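PDB 6NTR: ATP/GTP-binding site-containing protein A from Brucella abortus, which works in the periplasm to maintain the integrity of the cell envelope. Local coordinates for residues 14-19 / 23-28; 50-55 / 229-234. One frame throughout, in Å; residues are numbered along the deposited sequence.

Contact 1 (14-19 / 23-28). With EDO (1,2-ethanediol), chain I.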
loop_
_atom_site.group_PDB
_atom_site.type_symbol
_atom_site.label_atom_id
_atom_site.label_comp_id
_atom_site.label_asym_id
_atom_site.label_seq_id
_atom_site.Cartn_x
_atom_site.Cartn_y
_atom_site.Cartn_z
ATOM N N LEU A 14 6.316 2.716 -12.806
ATOM C CA LEU A 14 6.831 1.427 -12.396
ATOM C C LEU A 14 7.854 0.845 -13.341
ATOM O O LEU A 14 7.706 0.906 -14.551
ATOM C CB LEU A 14 5.690 0.434 -12.221
ATOM C CG LEU A 14 4.477 0.843 -11.390
ATOM C CD1 LEU A 14 3.560 -0.351 -11.199
ATOM C CD2 LEU A 14 4.904 1.403 -10.045
ATOM N N THR A 15 8.899 0.279 -12.754
ATOM C CA THR A 15 9.986 -0.328 -13.491
ATOM C C THR A 15 10.413 -1.614 -12.811
ATOM O O THR A 15 10.106 -1.836 -11.658
ATOM C CB THR A 15 11.167 0.631 -13.602
ATOM O OG1 THR A 15 11.213 1.455 -12.438
ATOM C CG2 THR A 15 10.996 1.519 -14.800
ATOM N N LEU A 16 11.100 -2.478 -13.535
ATOM C CA LEU A 16 11.555 -3.733 -12.969
ATOM C C LEU A 16 12.876 -3.528 -12.233
ATOM O O LEU A 16 13.794 -2.923 -12.768
ATOM C CB LEU A 16 11.718 -4.766 -14.072
ATOM C CG LEU A 16 12.216 -6.135 -13.656
ATOM C CD1 LEU A 16 11.236 -6.812 -12.727
ATOM C CD2 LEU A 16 12.487 -6.988 -14.874
ATOM N N ASP A 17 12.980 -4.018 -11.005
ATOM C CA ASP A 17 14.225 -3.846 -10.271
ATOM C C ASP A 17 15.128 -5.055 -10.411
ATOM O O ASP A 17 16.224 -4.943 -10.921
ATOM C CB ASP A 17 13.933 -3.585 -8.797
ATOM C CG ASP A 17 15.124 -3.028 -8.051
ATOM O OD1 ASP A 17 15.759 -2.076 -8.536
ATOM O OD2 ASP A 17 15.412 -3.543 -6.962
ATOM N N ARG A 18 14.651 -6.215 -9.991
ATOM C CA ARG A 18 15.429 -7.438 -10.091
ATOM C C ARG A 18 14.515 -8.583 -10.487
ATOM O O ARG A 18 13.386 -8.650 -10.041
ATOM C CB ARG A 18 16.178 -7.721 -8.763
ATOM C CG ARG A 18 15.995 -9.099 -8.120
ATOM C CD ARG A 18 16.423 -9.119 -6.664
ATOM N NE ARG A 18 15.297 -9.156 -5.738
ATOM C CZ ARG A 18 14.619 -10.251 -5.436
ATOM N NH1 ARG A 18 13.614 -10.191 -4.588
ATOM N NH2 ARG A 18 14.939 -11.401 -5.992
ATOM N N ALA A 19 15.010 -9.488 -11.310
ATOM C CA ALA A 19 14.204 -10.622 -11.711
ATOM C C ALA A 19 14.874 -11.959 -11.480
ATOM O O ALA A 19 15.955 -12.197 -11.966
ATOM C CB ALA A 19 13.810 -10.487 -13.158
ATOM N N SER A 23 11.119 -16.489 -11.623
ATOM C CA SER A 23 10.026 -15.647 -12.047
ATOM C C SER A 23 9.686 -15.747 -13.529
ATOM O O SER A 23 8.520 -15.711 -13.890
ATOM C CB SER A 23 10.302 -14.210 -11.653
ATOM O OG SER A 23 11.042 -13.580 -12.651
ATOM N N GLY A 24 10.701 -15.833 -14.381
ATOM C CA GLY A 24 10.498 -15.964 -15.815
ATOM C C GLY A 24 10.119 -14.658 -16.465
ATOM O O GLY A 24 9.771 -14.583 -17.625
ATOM N N ILE A 25 10.224 -13.614 -15.682
ATOM C CA ILE A 25 9.871 -12.254 -16.077
ATOM C C ILE A 25 11.063 -11.603 -16.758
ATOM O O ILE A 25 12.153 -11.556 -16.178
ATOM C CB ILE A 25 9.457 -11.429 -14.853
ATOM C CG1 ILE A 25 8.242 -12.035 -14.183
ATOM C CG2 ILE A 25 9.211 -9.995 -15.232
ATOM C CD1 ILE A 25 7.985 -11.423 -12.848
ATOM N N SER A 26 10.868 -11.089 -17.959
ATOM C CA SER A 26 11.940 -10.429 -18.675
ATOM C C SER A 26 11.783 -8.923 -18.673
ATOM O O SER A 26 12.734 -8.196 -18.885
ATOM C CB SER A 26 11.982 -10.931 -20.106
ATOM O OG SER A 26 11.055 -10.243 -20.914
ATOM N N GLY A 27 10.565 -8.455 -18.451
ATOM C CA GLY A 27 10.315 -7.034 -18.427
ATOM C C GLY A 27 9.091 -6.700 -17.625
ATOM O O GLY A 27 8.218 -7.522 -17.469
ATOM N N LEU A 28 9.053 -5.490 -17.100
ATOM C CA LEU A 28 7.914 -5.013 -16.355
ATOM C C LEU A 28 7.869 -3.507 -16.338
ATOM O O LEU A 28 8.672 -2.884 -15.682
ATOM C CB LEU A 28 7.921 -5.550 -14.936
ATOM C CG LEU A 28 6.750 -5.134 -14.060
ATOM C CD1 LEU A 28 6.541 -6.106 -12.924
ATOM C CD2 LEU A 28 6.914 -3.727 -13.540
HETATM C C1 EDO I . 16.156 -4.965 -15.052
HETATM O O1 EDO I . 16.723 -4.386 -13.863
HETATM C C2 EDO I . 17.064 -6.061 -15.601
HETATM O O2 EDO I . 16.939 -7.235 -14.784
#
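Leu16 and Leu28 meet near the turn end of a beta hairpin, where its two strands draw apart. Leu16 CB lies 4.0 Å from Leu28 CB, and the two side chains cross at about a right angle. In Leu16, chi1 of 179° sends CG away from the backbone N, and with chi2 near 63° CD2 comes to lie against the partner strand. There Leu16 CD2 packs 4.2 Å from Gly27 CA and also touches Ile25 CG2. A 1,2-ethanediol, probably from the crystallisation liquor, sits close by and donates from O1 to Asp17 O. Nearer the turn, the Ala19 CB methyl rests 3.6 Å from Ile25 O and also approaches Ser23 OG.

No hydrogen bond joins 14-19 to 23-28. Leu16 N comes within 3.3 Å of Leu28 O, but the angle is poor. The strand axes run at 146° to each other, so the pair is splayed as well as antiparallel. Apolar side chains therefore carry most of this contact.

The turn has its own support. Ser23 OG accepts from Ile25 N at 3.1 Å and 165°, which makes an ST turn. The same hydroxyl is also hydrogen-bonded to Asp20 O.

Further from the turn, a backbone hydrogen bond between the hairpin strands joins Leu14 and Gly30. On the outer flanks each strand carries a classic beta bulge: Asp17 and Arg18 face Ser230, and Ser26 and Gly27 face Asp55. Strand 8-19 thus pairs with strand 229-240, and strand 25-39 pairs with strand 43-56.

Contact 2 (50-55 / 229-234)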
loop_
_atom_site.group_PDB
_atom_site.type_symbol
_atom_site.label_atom_id
_atom_site.label_comp_id
_atom_site.label_asym_id
_atom_site.label_seq_id
_atom_site.Cartn_x
_atom_site.Cartn_y
_atom_site.Cartn_z
ATOM N N PHE A 50 -3.367 -0.067 -10.038
ATOM C CA PHE A 50 -2.053 -0.648 -10.232
ATOM C C PHE A 50 -1.918 -1.404 -11.553
ATOM O O PHE A 50 -2.399 -2.493 -11.675
ATOM C CB PHE A 50 -1.850 -1.618 -9.068
ATOM C CG PHE A 50 -0.436 -1.958 -8.783
ATOM C CD1 PHE A 50 0.404 -1.038 -8.211
ATOM C CD2 PHE A 50 0.044 -3.215 -9.057
ATOM C CE1 PHE A 50 1.711 -1.355 -7.942
ATOM C CE2 PHE A 50 1.354 -3.544 -8.793
ATOM C CZ PHE A 50 2.188 -2.611 -8.236
ATOM N N VAL A 51 -1.204 -0.840 -12.510
ATOM C CA VAL A 51 -1.021 -1.465 -13.811
ATOM C C VAL A 51 0.416 -1.879 -14.098
ATOM O O VAL A 51 1.314 -1.078 -14.037
ATOM C CB VAL A 51 -1.458 -0.511 -14.924
ATOM C CG1 VAL A 51 -1.436 -1.214 -16.259
ATOM C CG2 VAL A 51 -2.831 0.034 -14.635
ATOM N N THR A 52 0.602 -3.140 -14.446
ATOM C CA THR A 52 1.925 -3.696 -14.715
ATOM C C THR A 52 1.922 -4.411 -16.051
ATOM O O THR A 52 1.180 -5.374 -16.235
ATOM C CB THR A 52 2.370 -4.682 -13.628
ATOM O OG1 THR A 52 1.415 -5.745 -13.507
ATOM C CG2 THR A 52 2.553 -3.982 -12.298
ATOM N N ARG A 53 2.790 -3.994 -16.955
ATOM C CA ARG A 53 2.934 -4.673 -18.221
ATOM C C ARG A 53 4.146 -5.595 -18.042
ATOM O O ARG A 53 5.275 -5.141 -18.025
ATOM C CB ARG A 53 3.185 -3.659 -19.325
ATOM C CG ARG A 53 2.323 -2.418 -19.235
ATOM C CD ARG A 53 2.144 -1.767 -20.592
ATOM N NE ARG A 53 1.520 -2.673 -21.545
ATOM C CZ ARG A 53 0.352 -2.445 -22.121
ATOM N NH1 ARG A 53 -0.303 -1.336 -21.845
ATOM N NH2 ARG A 53 -0.156 -3.320 -22.969
ATOM N N VAL A 54 3.899 -6.893 -17.925
ATOM C CA VAL A 54 4.947 -7.875 -17.691
ATOM C C VAL A 54 5.295 -8.712 -18.915
ATOM O O VAL A 54 4.449 -9.345 -19.512
ATOM C CB VAL A 54 4.566 -8.805 -16.513
ATOM C CG1 VAL A 54 5.520 -9.972 -16.373
ATOM C CG2 VAL A 54 4.495 -8.031 -15.214
ATOM N N ASP A 55 6.561 -8.660 -19.283
ATOM C CA ASP A 55 7.080 -9.363 -20.422
ATOM C C ASP A 55 7.574 -10.694 -19.983
ATOM O O ASP A 55 8.179 -10.817 -18.955
ATOM C CB ASP A 55 8.251 -8.615 -21.009
ATOM C CG ASP A 55 7.847 -7.404 -21.752
ATOM O OD1 ASP A 55 6.685 -7.296 -22.119
ATOM O OD2 ASP A 55 8.697 -6.552 -21.989
ATOM N N PHE A 229 10.854 -11.369 -7.589
ATOM C CA PHE A 229 11.087 -10.136 -8.327
ATOM C C PHE A 229 10.716 -8.893 -7.553
ATOM O O PHE A 229 9.846 -8.939 -6.721
ATOM C CB PHE A 229 10.292 -10.151 -9.626
ATOM C CG PHE A 229 8.864 -9.737 -9.472
ATOM C CD1 PHE A 229 7.908 -10.652 -9.124
ATOM C CD2 PHE A 229 8.482 -8.443 -9.697
ATOM C CE1 PHE A 229 6.598 -10.284 -8.987
ATOM C CE2 PHE A 229 7.172 -8.070 -9.563
ATOM C CZ PHE A 229 6.232 -8.993 -9.212
ATOM N N SER A 230 11.388 -7.786 -7.832
ATOM C CA SER A 230 11.091 -6.534 -7.179
ATOM C C SER A 230 10.770 -5.483 -8.227
ATOM O O SER A 230 11.250 -5.529 -9.365
ATOM C CB SER A 230 12.251 -6.090 -6.276
ATOM O OG SER A 230 13.480 -6.228 -6.953
HETATM N N MSE A 231 9.973 -4.502 -7.810
HETATM C CA MSE A 231 9.551 -3.421 -8.653
HETATM C C MSE A 231 9.961 -2.137 -8.022
HETATM O O MSE A 231 10.174 -2.076 -6.806
HETATM C CB MSE A 231 8.042 -3.365 -8.697
HETATM C CG MSE A 231 7.433 -4.608 -9.300
HETATM SE SE MSE A 231 5.521 -4.244 -9.427
HETATM C CE MSE A 231 5.680 -2.315 -9.214
ATOM N N ARG A 232 10.102 -1.108 -8.853
ATOM C CA ARG A 232 10.481 0.214 -8.419
ATOM C C ARG A 232 9.338 1.152 -8.743
ATOM O O ARG A 232 8.697 1.003 -9.763
ATOM C CB ARG A 232 11.706 0.686 -9.196
ATOM C CG ARG A 232 13.040 0.252 -8.644
ATOM C CD ARG A 232 13.766 1.420 -8.013
ATOM N NE ARG A 232 14.945 0.990 -7.280
ATOM C CZ ARG A 232 15.529 1.698 -6.327
ATOM N NH1 ARG A 232 15.047 2.875 -5.985
ATOM N NH2 ARG A 232 16.601 1.226 -5.713
ATOM N N GLY A 233 9.060 2.102 -7.869
ATOM C CA GLY A 233 8.023 3.064 -8.139
ATOM C C GLY A 233 8.556 4.450 -7.922
ATOM O O GLY A 233 8.882 4.815 -6.816
ATOM N N LYS A 234 8.606 5.244 -8.972
ATOM C CA LYS A 234 9.110 6.592 -8.839
ATOM C C LYS A 234 8.009 7.608 -9.108
ATOM O O LYS A 234 7.355 7.549 -10.124
ATOM C CB LYS A 234 10.290 6.822 -9.780
ATOM C CG LYS A 234 11.505 5.961 -9.509
ATOM C CD LYS A 234 12.111 6.287 -8.164
ATOM C CE LYS A 234 13.560 5.873 -8.089
ATOM N NZ LYS A 234 14.422 7.069 -8.197
#
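Met231, a selenomethionine in this crystal, reaches across to Phe50 and Thr52. Met231 CE is 3.6 Å from Phe50 CZ, and this apolar touch is the closest point between the segments. The two side chains come from opposite directions. With chi1 at -159°, the Phe50 ring swings away from its own amide, and CZ leads toward Met231. The Met231 chain bends at chi3 (17°), which leaves both SE and CE near that ring atom.

A van der Waals touch falls on Thr52, where Thr52 CG2 lies 4.1 Å from Met231 SE. Here the side chains cross at about a right angle.

Met231 and Phe50 also make a Met-aromatic contact. Met231 SE lies 5.1 Å from the centroid of the Phe50 ring, in an oblique position 73° off the ring normal.

There is no hydrogen bond between 50-55 and 229-234. Their backbones stay well apart, with Thr52 CA 9.7 Å from Met231 CA. The strands are not sheet neighbours, and side chains alone span the distance. Tyr226, from a loop, packs against both Phe50 and Met231, and Leu14 of strand 8-19 packs against Phe50.

Such contact between strands that are not paired is typical of the inward-facing side of a strongly curved sheet. It agrees with the beta-barrel-like fold of this EipB-family protein.

In the fold
The centres of contacts 1 and 2 lie about 7 Å apart, on the same side of the chain's centre. Their four segments belong to adjacent strands of a curved antiparallel sheet, in the order 43-56, 25-39, 8-19 and 229-240. Contact 1 joins the inner two strands, and contact 2 reaches between the outer two. Probable backbone hydrogen bonds link them on both flanks: Gly27 O to Asp55 N at 2.7 Å, and Asp17 N to Ser230 O at 2.8 Å. A side-chain link is added where Leu14 CD1 packs 3.5 Å from Met231 CE. Contact 1 lies within a local hairpin, whereas contact 2 brings together segments 174 residues apart at their closest ends.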